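Local coordinates for 2-methyl-aconitate isomerase (Shewanella oneidensis, PDB 5K87), which catalyses the cis-trans isomerization of 2-methyl-aconitate by base-catalysed proton abstraction and rotation about a C-C bond, a step in propionate breakdown through the 2-methylcitrate cycle, at residues T237-N246 / L309-H320; I330-G338 / A366-V377. The protein carries 1 engineered substitution. One frame throughout, in Å; residues are numbered along the deposited sequence.

Contact 1 (T237-N246 / L309-H320)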
loop_
_atom_site.group_PDB
_atom_site.type_symbol
_atom_site.label_atom_id
_atom_site.label_comp_id
_atom_site.label_asym_id
_atom_site.label_seq_id
_atom_site.Cartn_x
_atom_site.Cartn_y
_atom_site.Cartn_z
ATOM N N THR A 237 4.424 27.293 4.986
ATOM C CA THR A 237 3.474 27.922 5.897
ATOM C C THR A 237 3.057 26.994 7.026
ATOM O O THR A 237 2.499 27.444 8.020
ATOM C CB THR A 237 2.207 28.348 5.166
ATOM O OG1 THR A 237 1.531 27.179 4.694
ATOM C CG2 THR A 237 2.551 29.244 3.985
ATOM N N GLY A 238 3.310 25.698 6.867
ATOM C CA GLY A 238 2.853 24.714 7.831
ATOM C C GLY A 238 1.556 24.031 7.440
ATOM O O GLY A 238 1.136 23.079 8.092
ATOM N N THR A 239 0.919 24.507 6.372
ATOM C CA THR A 239 -0.333 23.908 5.913
ATOM C C THR A 239 -0.134 22.904 4.778
ATOM O O THR A 239 -1.100 22.377 4.234
ATOM C CB THR A 239 -1.350 24.968 5.435
ATOM O OG1 THR A 239 -0.837 25.630 4.273
ATOM C CG2 THR A 239 -1.643 25.981 6.537
ATOM N N GLU A 240 1.118 22.650 4.420
ATOM C CA GLU A 240 1.433 21.804 3.275
ATOM C C GLU A 240 0.874 20.394 3.414
ATOM O O GLU A 240 0.798 19.832 4.519
ATOM C CB GLU A 240 2.944 21.735 3.058
ATOM C CG GLU A 240 3.560 23.007 2.480
ATOM C CD GLU A 240 3.662 24.148 3.478
ATOM O OE1 GLU A 240 3.638 23.900 4.702
ATOM O OE2 GLU A 240 3.782 25.310 3.026
ATOM N N LEU A 241 0.484 19.831 2.280
ATOM C CA LEU A 241 0.061 18.435 2.189
ATOM C C LEU A 241 1.136 17.626 1.466
ATOM O O LEU A 241 2.092 18.192 0.942
ATOM C CB LEU A 241 -1.275 18.341 1.461
ATOM C CG LEU A 241 -2.414 19.110 2.133
ATOM C CD1 LEU A 241 -3.713 18.911 1.364
ATOM C CD2 LEU A 241 -2.561 18.676 3.584
ATOM N N GLN A 242 0.988 16.305 1.432
ATOM C CA GLN A 242 2.031 15.467 0.849
ATOM C C GLN A 242 2.386 15.869 -0.578
ATOM O O GLN A 242 3.561 15.878 -0.937
ATOM C CB GLN A 242 1.651 13.996 0.892
ATOM C CG GLN A 242 1.739 13.393 2.270
ATOM C CD GLN A 242 1.523 11.911 2.219
ATOM O OE1 GLN A 242 0.551 11.443 1.625
ATOM N NE2 GLN A 242 2.447 11.157 2.788
ATOM N N ASP A 243 1.385 16.220 -1.380
ATOM C CA ASP A 243 1.636 16.549 -2.788
ATOM C C ASP A 243 2.441 17.835 -2.975
ATOM O O ASP A 243 2.977 18.081 -4.058
ATOM C CB ASP A 243 0.333 16.621 -3.586
ATOM C CG ASP A 243 -0.343 15.268 -3.727
ATOM O OD1 ASP A 243 0.357 14.237 -3.633
ATOM O OD2 ASP A 243 -1.575 15.238 -3.936
ATOM N N ASP A 244 2.535 18.649 -1.928
ATOM C CA ASP A 244 3.327 19.871 -1.985
ATOM C C ASP A 244 4.812 19.593 -1.818
ATOM O O ASP A 244 5.648 20.433 -2.169
ATOM C CB ASP A 244 2.880 20.852 -0.908
ATOM C CG ASP A 244 1.467 21.336 -1.114
ATOM O OD1 ASP A 244 1.095 21.636 -2.271
ATOM O OD2 ASP A 244 0.722 21.418 -0.118
ATOM N N ILE A 245 5.150 18.428 -1.272
ATOM C CA ILE A 245 6.540 18.131 -0.920
ATOM C C ILE A 245 7.072 16.838 -1.537
ATOM O O ILE A 245 8.224 16.782 -1.974
ATOM C CB ILE A 245 6.738 18.149 0.625
ATOM C CG1 ILE A 245 6.626 19.597 1.129
ATOM C CG2 ILE A 245 8.074 17.542 1.032
ATOM C CD1 ILE A 245 6.657 19.760 2.637
ATOM N N ASN A 246 6.236 15.809 -1.607
ATOM C CA ASN A 246 6.748 14.478 -1.913
ATOM C C ASN A 246 7.108 14.222 -3.370
ATOM O O ASN A 246 7.760 13.228 -3.671
ATOM C CB ASN A 246 5.848 13.393 -1.333
ATOM C CG ASN A 246 5.969 13.311 0.167
ATOM O OD1 ASN A 246 6.880 13.899 0.748
ATOM N ND2 ASN A 246 5.059 12.581 0.807
ATOM N N LEU A 309 0.682 24.185 14.028
ATOM C CA LEU A 309 0.780 23.249 12.912
ATOM C C LEU A 309 2.114 22.538 12.989
ATOM O O LEU A 309 3.142 23.160 13.269
ATOM C CB LEU A 309 0.720 24.006 11.594
ATOM C CG LEU A 309 -0.525 24.866 11.412
ATOM C CD1 LEU A 309 -0.506 25.498 10.037
ATOM C CD2 LEU A 309 -1.798 24.068 11.627
ATOM N N VAL A 310 2.106 21.227 12.741
ATOM C CA VAL A 310 3.348 20.476 12.623
ATOM C C VAL A 310 3.261 19.505 11.461
ATOM O O VAL A 310 2.281 18.767 11.327
ATOM C CB VAL A 310 3.693 19.672 13.900
ATOM C CG1 VAL A 310 5.104 19.096 13.778
ATOM C CG2 VAL A 310 3.576 20.532 15.163
ATOM N N ARG A 311 4.293 19.520 10.626
ATOM C CA ARG A 311 4.461 18.552 9.547
ATOM C C ARG A 311 5.766 17.831 9.820
ATOM O O ARG A 311 6.742 18.460 10.223
ATOM C CB ARG A 311 4.547 19.276 8.211
ATOM C CG ARG A 311 3.248 19.320 7.432
ATOM C CD ARG A 311 2.100 19.965 8.185
ATOM N NE ARG A 311 0.967 20.144 7.285
ATOM C CZ ARG A 311 -0.274 20.426 7.671
ATOM N NH1 ARG A 311 -0.571 20.586 8.954
ATOM N NH2 ARG A 311 -1.217 20.566 6.760
ATOM N N ALA A 312 5.815 16.521 9.608
ATOM C CA ALA A 312 7.053 15.787 9.842
ATOM C C ALA A 312 7.395 14.901 8.664
ATOM O O ALA A 312 6.509 14.480 7.914
ATOM C CB ALA A 312 6.951 14.953 11.103
ATOM N N LEU A 313 8.681 14.620 8.499
ATOM C CA LEU A 313 9.122 13.643 7.515
ATOM C C LEU A 313 9.472 12.338 8.192
ATOM O O LEU A 313 9.914 12.320 9.340
ATOM C CB LEU A 313 10.348 14.149 6.740
ATOM C CG LEU A 313 10.065 15.130 5.607
ATOM C CD1 LEU A 313 9.842 16.534 6.154
ATOM C CD2 LEU A 313 11.207 15.113 4.593
ATOM N N SER A 314 9.264 11.245 7.475
ATOM C CA SER A 314 9.729 9.948 7.942
ATOM C C SER A 314 10.294 9.196 6.759
ATOM O O SER A 314 9.651 9.096 5.716
ATOM C CB SER A 314 8.597 9.156 8.592
ATOM O OG SER A 314 9.102 7.995 9.236
ATOM N N MET A 315 11.512 8.703 6.918
ATOM C CA MET A 315 12.174 7.938 5.862
ATOM C C MET A 315 12.205 8.696 4.533
ATOM O O MET A 315 12.048 8.096 3.472
ATOM C CB MET A 315 11.527 6.551 5.697
ATOM C CG MET A 315 11.394 5.762 7.013
ATOM S SD MET A 315 12.954 5.476 7.868
ATOM C CE MET A 315 13.711 4.283 6.751
ATOM N N GLY A 316 12.377 10.014 4.596
ATOM C CA GLY A 316 12.594 10.815 3.410
ATOM C C GLY A 316 11.350 11.326 2.707
ATOM O O GLY A 316 11.438 11.847 1.592
ATOM N N LYS A 317 10.189 11.192 3.337
ATOM C CA LYS A 317 8.952 11.702 2.760
ATOM C C LYS A 317 8.144 12.417 3.820
ATOM O O LYS A 317 8.198 12.042 4.985
ATOM C CB LYS A 317 8.109 10.550 2.207
ATOM C CG LYS A 317 8.717 9.849 1.000
ATOM C CD LYS A 317 8.620 10.716 -0.238
ATOM C CE LYS A 317 9.386 10.096 -1.401
ATOM N NZ LYS A 317 8.841 8.756 -1.760
ATOM N N LEU A 318 7.390 13.436 3.425
ATOM C CA LEU A 318 6.415 14.024 4.330
ATOM C C LEU A 318 5.408 12.955 4.749
ATOM O O LEU A 318 4.808 12.286 3.904
ATOM C CB LEU A 318 5.689 15.198 3.667
ATOM C CG LEU A 318 4.834 15.993 4.651
ATOM C CD1 LEU A 318 5.730 16.877 5.511
ATOM C CD2 LEU A 318 3.780 16.828 3.936
ATOM N N HIS A 319 5.234 12.807 6.054
ATOM C CA HIS A 319 4.334 11.823 6.624
ATOM C C HIS A 319 2.881 12.232 6.411
ATOM O O HIS A 319 2.531 13.409 6.490
ATOM C CB HIS A 319 4.650 11.668 8.110
ATOM C CG HIS A 319 3.990 10.500 8.761
ATOM N ND1 HIS A 319 2.695 10.554 9.246
ATOM C CD2 HIS A 319 4.442 9.257 9.045
ATOM C CE1 HIS A 319 2.383 9.395 9.781
ATOM N NE2 HIS A 319 3.426 8.581 9.667
ATOM N N HIS A 320 2.024 11.242 6.163
ATOM C CA HIS A 320 0.636 11.505 5.800
ATOM C C HIS A 320 -0.191 12.055 6.957
ATOM O O HIS A 320 -1.241 12.667 6.746
ATOM C CB HIS A 320 -0.012 10.239 5.229
ATOM C CG HIS A 320 -0.316 9.189 6.254
ATOM N ND1 HIS A 320 -1.605 8.867 6.617
ATOM C CD2 HIS A 320 0.493 8.384 6.986
ATOM C CE1 HIS A 320 -1.577 7.907 7.524
ATOM N NE2 HIS A 320 -0.317 7.598 7.771
#
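R311 slides its guanidinium group under the 237-246 loop, with G238 and T239 lying over one face and the carbonyl of E240 at the edge. R311 NE and NH2 both grip E240 O side-on; the NE bond is the shorter, 2.8 Å and 160° at the hydrogen. NE lies in the carbonyl plane and the oxygen in the guanidinium plane, whereas NH2 meets that oxygen from above its carbonyl plane. A bend at chi2 (58°) swings the arginine toward that carbonyl. The loop is itself braced: the E240 carboxylate takes the backbone N of T237 on OE2 and that of G238 on OE1, each on a syn lone pair. L309 CD1 packs against G238 and T239 CG2.

At the other end two side-chain amides hold the short strand 317-318. N246 reads both backbone groups of L318: its OD1 accepts from L318 N at 2.8 Å, on an in-plane lone pair, and its ND2 gives to L318 O at 3.1 Å. Q242, extended beyond CG, sends NE2 to that same L318 O at 2.8 Å and 171°, so the buried carbonyl has two donors. The L318 side chain fills the middle, crossing that of I245 at about a right angle, CD1 to CD1, and L318 CD2 rests 3.7 Å from L241 O.

The type I' turn from S314 to K317 links the two strands and carries the substrate-binding S314; H319 follows the second strand. Strand 308-314 lies between strands 283-288 and 352-357, helix 249-266 packs on I245, N246, L313 and K317, and K61 of the second subunit bonds to Q242 OE1.

Contact 2 (I330-G338 / A366-V377); sequences IGTAAAIPG and AQAVQENGEWTV
G331, in the last turns of helix 324-334, sets its carbonyl against the methyl of A366, with G331 O 3.3 Å from A366 CB. A water accepts weakly from A366 N and donates to the same carbonyl oxygen, linking the helix to the strand. At T332 the two branches divide the work: CG2, anti to the backbone N, lies 3.8 Å from V377 CG2, while OG1 turns back to bond V328 O within the helix. A335 follows as the small residue that lets the chain come close; its CB sits 3.9 Å from A368 CB and also touches A366 on the same strand.

I336 then carries the chain onto the indole of W375. Its chi1 (-52°) sets CG1 beside the backbone N, and chi2 (-62°) then brings CD1 over one face of the ring, 4.0 Å from the centroid of the five-membered ring, a CH-pi contact; CG2 lies by W375 CD1. The opposite face is covered by the amide NE2 of Q370. P337 crosses the indole at about a right angle, its CD 3.6 Å from W375 CZ2. A second water accepts from W375 NE1 at 2.9 Å and donates to P337 O, joining the two. With W375 cut back to an alanine, I336 CD1 would probably lose its aromatic surface and this water its donor, and a gap would open beside P337.

No direct hydrogen bond crosses between the segments. Methyls, a proline ring and an indole fit the helix end and its exit loop onto the beta hairpin of strands 360-371 and 374-391, so shape and apolar burial do most of the joining, with the two waters serving backbone polar groups and the indole N-H.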
loop_
_atom_site.group_PDB
_atom_site.type_symbol
_atom_site.label_atom_id
_atom_site.label_comp_id
_atom_site.label_asym_id
_atom_site.label_seq_id
_atom_site.Cartn_x
_atom_site.Cartn_y
_atom_site.Cartn_z
ATOM N N ILE A 330 6.449 16.461 20.070
ATOM C CA ILE A 330 5.701 17.708 19.949
ATOM C C ILE A 330 5.105 18.109 21.293
ATOM O O ILE A 330 5.264 19.250 21.737
ATOM C CB ILE A 330 4.579 17.601 18.895
ATOM C CG1 ILE A 330 5.176 17.455 17.500
ATOM C CG2 ILE A 330 3.660 18.835 18.944
ATOM C CD1 ILE A 330 4.195 16.917 16.471
ATOM N N GLY A 331 4.402 17.184 21.935
ATOM C CA GLY A 331 3.761 17.487 23.205
ATOM C C GLY A 331 4.777 17.848 24.276
ATOM O O GLY A 331 4.565 18.778 25.070
ATOM N N THR A 332 5.881 17.108 24.315
ATOM C CA THR A 332 6.949 17.372 25.271
ATOM C C THR A 332 7.597 18.731 25.012
ATOM O O THR A 332 7.762 19.537 25.942
ATOM C CB THR A 332 8.012 16.250 25.237
ATOM O OG1 THR A 332 7.383 14.994 25.529
ATOM C CG2 THR A 332 9.118 16.512 26.248
ATOM N N ALA A 333 7.958 19.010 23.766
ATOM C CA ALA A 333 8.578 20.294 23.467
ATOM C C ALA A 333 7.614 21.438 23.746
ATOM O O ALA A 333 8.021 22.515 24.216
ATOM C CB ALA A 333 9.052 20.347 22.017
ATOM N N ALA A 334 6.339 21.232 23.439
ATOM C CA ALA A 334 5.346 22.276 23.651
ATOM C C ALA A 334 5.214 22.629 25.129
ATOM O O ALA A 334 4.858 23.765 25.467
ATOM C CB ALA A 334 4.004 21.870 23.093
ATOM N N ALA A 335 5.503 21.668 26.001
ATOM C CA ALA A 335 5.379 21.862 27.447
ATOM C C ALA A 335 6.588 22.570 28.062
ATOM O O ALA A 335 6.572 22.933 29.246
ATOM C CB ALA A 335 5.161 20.522 28.134
ATOM N N ILE A 336 7.643 22.742 27.279
ATOM C CA ILE A 336 8.839 23.421 27.762
ATOM C C ILE A 336 8.903 24.836 27.188
ATOM O O ILE A 336 9.159 25.019 25.995
ATOM C CB ILE A 336 10.104 22.666 27.349
ATOM C CG1 ILE A 336 10.017 21.195 27.762
ATOM C CG2 ILE A 336 11.329 23.327 27.959
ATOM C CD1 ILE A 336 9.907 20.985 29.250
ATOM N N PRO A 337 8.667 25.849 28.038
ATOM C CA PRO A 337 8.620 27.228 27.544
ATOM C C PRO A 337 9.908 27.621 26.830
ATOM O O PRO A 337 10.995 27.406 27.360
ATOM C CB PRO A 337 8.433 28.047 28.823
ATOM C CG PRO A 337 7.717 27.109 29.744
ATOM C CD PRO A 337 8.307 25.759 29.466
ATOM N N GLY A 338 9.777 28.150 25.620
ATOM C CA GLY A 338 10.931 28.612 24.875
ATOM C C GLY A 338 11.382 27.743 23.712
ATOM O O GLY A 338 12.163 28.198 22.886
ATOM N N ALA A 366 1.445 16.612 27.746
ATOM C CA ALA A 366 2.716 16.278 28.379
ATOM C C ALA A 366 2.841 17.031 29.685
ATOM O O ALA A 366 2.670 18.254 29.732
ATOM C CB ALA A 366 3.882 16.599 27.472
ATOM N N GLN A 367 3.140 16.284 30.741
ATOM C CA GLN A 367 3.190 16.820 32.095
ATOM C C GLN A 367 4.618 17.211 32.478
ATOM O O GLN A 367 5.425 16.353 32.844
ATOM C CB GLN A 367 2.637 15.780 33.066
ATOM C CG GLN A 367 2.580 16.216 34.517
ATOM C CD GLN A 367 2.095 15.105 35.431
ATOM O OE1 GLN A 367 1.778 14.003 34.977
ATOM N NE2 GLN A 367 2.033 15.391 36.728
ATOM N N ALA A 368 4.923 18.503 32.366
ATOM C CA ALA A 368 6.241 19.031 32.715
ATOM C C ALA A 368 6.212 19.699 34.078
ATOM O O ALA A 368 5.385 20.577 34.332
ATOM C CB ALA A 368 6.722 20.016 31.672
ATOM N N VAL A 369 7.115 19.272 34.952
ATOM C CA VAL A 369 7.211 19.844 36.287
ATOM C C VAL A 369 8.668 20.167 36.573
ATOM O O VAL A 369 9.578 19.467 36.130
ATOM C CB VAL A 369 6.637 18.898 37.382
ATOM C CG1 VAL A 369 5.288 18.335 36.962
ATOM C CG2 VAL A 369 7.598 17.776 37.714
ATOM N N GLN A 370 8.889 21.251 37.303
ATOM C CA GLN A 370 10.237 21.619 37.690
ATOM C C GLN A 370 10.678 20.769 38.864
ATOM O O GLN A 370 9.891 20.467 39.751
ATOM C CB GLN A 370 10.296 23.100 38.059
ATOM C CG GLN A 370 10.216 24.032 36.859
ATOM C CD GLN A 370 11.573 24.558 36.448
ATOM O OE1 GLN A 370 12.304 25.119 37.266
ATOM N NE2 GLN A 370 11.923 24.377 35.183
ATOM N N GLU A 371 11.945 20.386 38.842
ATOM C CA GLU A 371 12.580 19.683 39.936
ATOM C C GLU A 371 13.999 20.220 39.983
ATOM O O GLU A 371 14.699 20.179 38.983
ATOM C CB GLU A 371 12.593 18.182 39.649
ATOM C CG GLU A 371 13.213 17.329 40.736
ATOM C CD GLU A 371 13.403 15.891 40.292
ATOM O OE1 GLU A 371 14.468 15.583 39.715
ATOM O OE2 GLU A 371 12.486 15.074 40.514
ATOM N N ASN A 372 14.399 20.769 41.130
ATOM C CA ASN A 372 15.736 21.346 41.279
ATOM C C ASN A 372 16.032 22.399 40.208
ATOM O O ASN A 372 17.144 22.495 39.694
ATOM C CB ASN A 372 16.791 20.231 41.273
ATOM C CG ASN A 372 18.159 20.714 41.711
ATOM O OD1 ASN A 372 19.171 20.392 41.089
ATOM N ND2 ASN A 372 18.194 21.497 42.775
ATOM N N GLY A 373 15.009 23.171 39.850
ATOM C CA GLY A 373 15.158 24.227 38.867
ATOM C C GLY A 373 15.342 23.755 37.435
ATOM O O GLY A 373 15.771 24.531 36.582
ATOM N N GLU A 374 15.019 22.487 37.167
ATOM C CA GLU A 374 15.141 21.914 35.829
ATOM C C GLU A 374 13.856 21.180 35.462
ATOM O O GLU A 374 13.164 20.642 36.328
ATOM C CB GLU A 374 16.329 20.947 35.747
ATOM C CG GLU A 374 17.679 21.582 36.047
ATOM C CD GLU A 374 18.101 22.578 34.986
ATOM O OE1 GLU A 374 17.684 22.422 33.819
ATOM O OE2 GLU A 374 18.848 23.522 35.320
ATOM N N TRP A 375 13.543 21.158 34.174
ATOM C CA TRP A 375 12.336 20.491 33.712
ATOM C C TRP A 375 12.442 18.980 33.735
ATOM O O TRP A 375 13.451 18.406 33.324
ATOM C CB TRP A 375 11.996 20.926 32.295
ATOM C CG TRP A 375 11.462 22.288 32.228
ATOM C CD1 TRP A 375 12.045 23.367 31.637
ATOM C CD2 TRP A 375 10.225 22.748 32.779
ATOM N NE1 TRP A 375 11.246 24.469 31.779
ATOM C CE2 TRP A 375 10.124 24.119 32.480
ATOM C CE3 TRP A 375 9.197 22.135 33.501
ATOM C CZ2 TRP A 375 9.034 24.887 32.869
ATOM C CZ3 TRP A 375 8.114 22.896 33.887
ATOM C CH2 TRP A 375 8.041 24.262 33.573
ATOM N N THR A 376 11.383 18.348 34.220
ATOM C CA THR A 376 11.202 16.919 34.054
ATOM C C THR A 376 9.842 16.712 33.405
ATOM O O THR A 376 8.891 17.453 33.676
ATOM C CB THR A 376 11.222 16.182 35.393
ATOM O OG1 THR A 376 10.093 16.592 36.170
ATOM C CG2 THR A 376 12.503 16.487 36.156
ATOM N N VAL A 377 9.750 15.718 32.531
ATOM C CA VAL A 377 8.469 15.366 31.939
ATOM C C VAL A 377 8.058 13.981 32.404
ATOM O O VAL A 377 8.698 12.979 32.088
ATOM C CB VAL A 377 8.483 15.452 30.407
ATOM C CG1 VAL A 377 7.141 15.011 29.846
ATOM C CG2 VAL A 377 8.792 16.877 29.975
HETATM O O HOH W 1 1.987 19.626 26.191
HETATM O O HOH W 2 11.873 26.593 29.857
#

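How the contacts relate
Contact 1 closes before contact 2 opens along the chain, and the short run after H320 leads from strand 317-318 straight into helix 324-334. Their centres are about 26 Å apart, yet they meet where V310 CG1 packs 3.6 Å from I330 CD1. Strand 352-357 also ties them together, pairing with 308-314 on one side and 360-371 on the other. Segment 309-320 of contact 1 also carries the substrate-binding S314 and H319; the H319 side chain is about 3 Å from a bound malonate, probably from the crystallisation liquor, and about 3 Å from that of M323, the inferred proton donor/acceptor. Contact 2 packs the far end of the same helix, the T332 side chain about 13 Å from a bound malonate.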